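Local coordinates for cation efflux system protein CusF (Escherichia coli, PDB 3E6Z) that binds one copper per polypeptide and acts as a periplasmic metallochaperone in a cation efflux system that confers resistance to copper and silver, at residues T44-T49 with L70-D75. The protein carries 1 engineered substitution. Sequence-based numbering, arbitrary orientation. Where two conformers were deposited one is given.
Sequences TITPQT and LSLLQD
Thr-44 and Leu-72 form a single parallel backbone bridge, with Thr-44 N donating to Ser-71 O (2.8 Å) and Leu-73 N to Thr-44 O (2.9 Å), both bonds nearly straight. Beyond it the 44-49 segment leaves the strand and folds into a type I turn from Thr-46 to Thr-49, which brings the hydroxyl of Thr-49 to the backbone of 70-75. Thr-49 OG1 gives its proton to Leu-73 O at 2.7 Å, tilted 28° from the carbonyl plane, and accepts Thr-46 N at 2.9 Å; the first bond ties the turn to 70-75, the second fastens it internally. With its chi1 of -57°, Thr-49 sets OG1 beside its own backbone N and turns CG2 against Leu-73 CB, 3.6 Å away. Leu-72 reaches 44-49 through one methyl: its side chain lies beside that of Thr-44, pointing the same way, and its CD2 meets Thr-46 CG2 at 3.9 Å where Leu-72 and Thr-46 cross at about a right angle. One water links Thr-44 OG1, also hydrogen-bonded to Lys-23 NZ, to Ser-71 N; another donates to Gln-74 O and only weakly to Gln-48 O. The parallel pairing of strands 39-44 and 70-78, the outermost of the antiparallel sheet, closes the OB-fold barrel; Leu-73 packs inside on Ile-24, Phe-43 and Phe-62, while Leu-72 lies on Val-65 and Gln-67 of strand 59-67.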
loop_
_atom_site.group_PDB
_atom_site.type_symbol
_atom_site.label_atom_id
_atom_site.label_comp_id
_atom_site.label_asym_id
_atom_site.label_seq_id
_atom_site.Cartn_x
_atom_site.Cartn_y
_atom_site.Cartn_z
ATOM N N THR A 44 3.141 2.549 -5.257
ATOM C CA THR A 44 3.006 3.219 -6.544
ATOM C C THR A 44 1.569 3.286 -7.006
ATOM O O THR A 44 0.870 2.275 -7.027
ATOM C CB THR A 44 3.873 2.487 -7.593
ATOM O OG1 THR A 44 5.230 2.516 -7.193
ATOM C CG2 THR A 44 3.758 3.124 -8.982
ATOM N N ILE A 45 1.122 4.488 -7.404
ATOM C CA ILE A 45 -0.183 4.688 -7.992
ATOM C C ILE A 45 -0.003 4.465 -9.495
ATOM O O ILE A 45 0.824 5.089 -10.158
ATOM C CB ILE A 45 -0.669 6.141 -7.790
ATOM C CG1 ILE A 45 -0.660 6.541 -6.317
ATOM C CG2 ILE A 45 -2.036 6.325 -8.450
ATOM C CD1 ILE A 45 -0.812 8.048 -6.149
ATOM N N THR A 46 -0.778 3.528 -10.032
ATOM C CA THR A 46 -0.817 3.293 -11.493
ATOM C C THR A 46 -2.187 3.728 -12.001
ATOM O O THR A 46 -3.136 3.958 -11.243
ATOM C CB THR A 46 -0.602 1.773 -11.790
ATOM O OG1 THR A 46 -1.814 1.150 -11.444
ATOM C CG2 THR A 46 0.610 1.197 -11.064
ATOM N N PRO A 47 -2.373 3.744 -13.330
ATOM C CA PRO A 47 -3.708 4.062 -13.871
ATOM C C PRO A 47 -4.764 3.020 -13.461
ATOM O O PRO A 47 -5.974 3.335 -13.524
ATOM C CB PRO A 47 -3.483 4.158 -15.370
ATOM C CG PRO A 47 -2.152 4.431 -15.523
ATOM C CD PRO A 47 -1.387 3.717 -14.410
ATOM N N GLN A 48 -4.341 1.798 -13.050
ATOM C CA GLN A 48 -5.297 0.794 -12.610
ATOM C C GLN A 48 -5.601 0.854 -11.134
ATOM O O GLN A 48 -6.527 0.189 -10.689
ATOM C CB GLN A 48 -4.772 -0.607 -12.944
ATOM C CG GLN A 48 -4.692 -0.872 -14.424
ATOM C CD GLN A 48 -3.454 -0.146 -15.104
ATOM O OE1 GLN A 48 -2.410 0.128 -14.522
ATOM N NE2 GLN A 48 -3.592 0.044 -16.396
ATOM N N THR A 49 -4.896 1.675 -10.327
ATOM C CA THR A 49 -5.196 1.788 -8.925
ATOM C C THR A 49 -6.597 2.417 -8.763
ATOM O O THR A 49 -6.876 3.492 -9.380
ATOM C CB THR A 49 -4.189 2.756 -8.217
ATOM O OG1 THR A 49 -2.836 2.266 -8.431
ATOM C CG2 THR A 49 -4.462 2.902 -6.714
ATOM N N LEU A 70 8.919 -2.604 -7.123
ATOM C CA LEU A 70 7.693 -1.786 -6.965
ATOM C C LEU A 70 6.631 -2.552 -6.196
ATOM O O LEU A 70 6.413 -3.765 -6.307
ATOM C CB LEU A 70 7.106 -1.452 -8.287
ATOM C CG LEU A 70 8.048 -0.586 -9.203
ATOM C CD1 LEU A 70 7.401 -0.401 -10.555
ATOM C CD2 LEU A 70 8.382 0.754 -8.514
ATOM N N SER A 71 5.841 -1.752 -5.385
ATOM C CA SER A 71 4.608 -2.268 -4.781
ATOM C C SER A 71 3.473 -1.456 -5.414
ATOM O O SER A 71 3.310 -0.260 -5.114
ATOM C CB SER A 71 4.662 -2.082 -3.238
ATOM O OG SER A 71 5.720 -2.730 -2.657
ATOM N N LEU A 72 2.783 -2.088 -6.367
ATOM C CA LEU A 72 1.770 -1.395 -7.154
ATOM C C LEU A 72 0.415 -1.462 -6.441
ATOM O O LEU A 72 -0.072 -2.528 -6.093
ATOM C CB LEU A 72 1.587 -2.128 -8.501
ATOM C CG LEU A 72 2.897 -2.258 -9.312
ATOM C CD1 LEU A 72 2.502 -2.962 -10.671
ATOM C CD2 LEU A 72 3.530 -0.855 -9.610
ATOM N N LEU A 73 -0.178 -0.259 -6.203
ATOM C CA LEU A 73 -1.487 -0.277 -5.488
ATOM C C LEU A 73 -2.591 -0.750 -6.334
ATOM O O LEU A 73 -2.842 -0.262 -7.463
ATOM C CB LEU A 73 -1.767 1.158 -5.011
ATOM C CG LEU A 73 -0.887 1.646 -3.876
ATOM C CD1 LEU A 73 -0.971 3.170 -3.761
ATOM C CD2 LEU A 73 -1.229 0.942 -2.574
ATOM N N GLN A 74 -3.367 -1.714 -5.830
ATOM C CA GLN A 74 -4.644 -2.073 -6.388
ATOM C C GLN A 74 -5.718 -1.045 -5.974
ATOM O O GLN A 74 -6.550 -0.668 -6.809
ATOM C CB GLN A 74 -5.089 -3.464 -5.881
ATOM C CG GLN A 74 -4.116 -4.650 -6.197
ATOM C CD GLN A 74 -4.183 -5.025 -7.690
ATOM O OE1 GLN A 74 -3.541 -4.358 -8.512
ATOM N NE2 GLN A 74 -4.974 -6.038 -7.991
ATOM N N ASP A 75 -5.689 -0.655 -4.689
ATOM C CA ASP A 75 -6.754 0.231 -4.161
ATOM C C ASP A 75 -6.239 0.757 -2.828
ATOM O O ASP A 75 -5.337 0.188 -2.211
ATOM C CB ASP A 75 -8.076 -0.519 -4.035
ATOM C CG ASP A 75 -7.935 -1.825 -3.240
ATOM O OD1 ASP A 75 -7.600 -1.776 -2.041
ATOM O OD2 ASP A 75 -7.945 -2.901 -3.899
HETATM O O HOH W 1 6.410 1.088 -5.127
HETATM O O HOH W 2 -7.688 -2.394 -8.739
#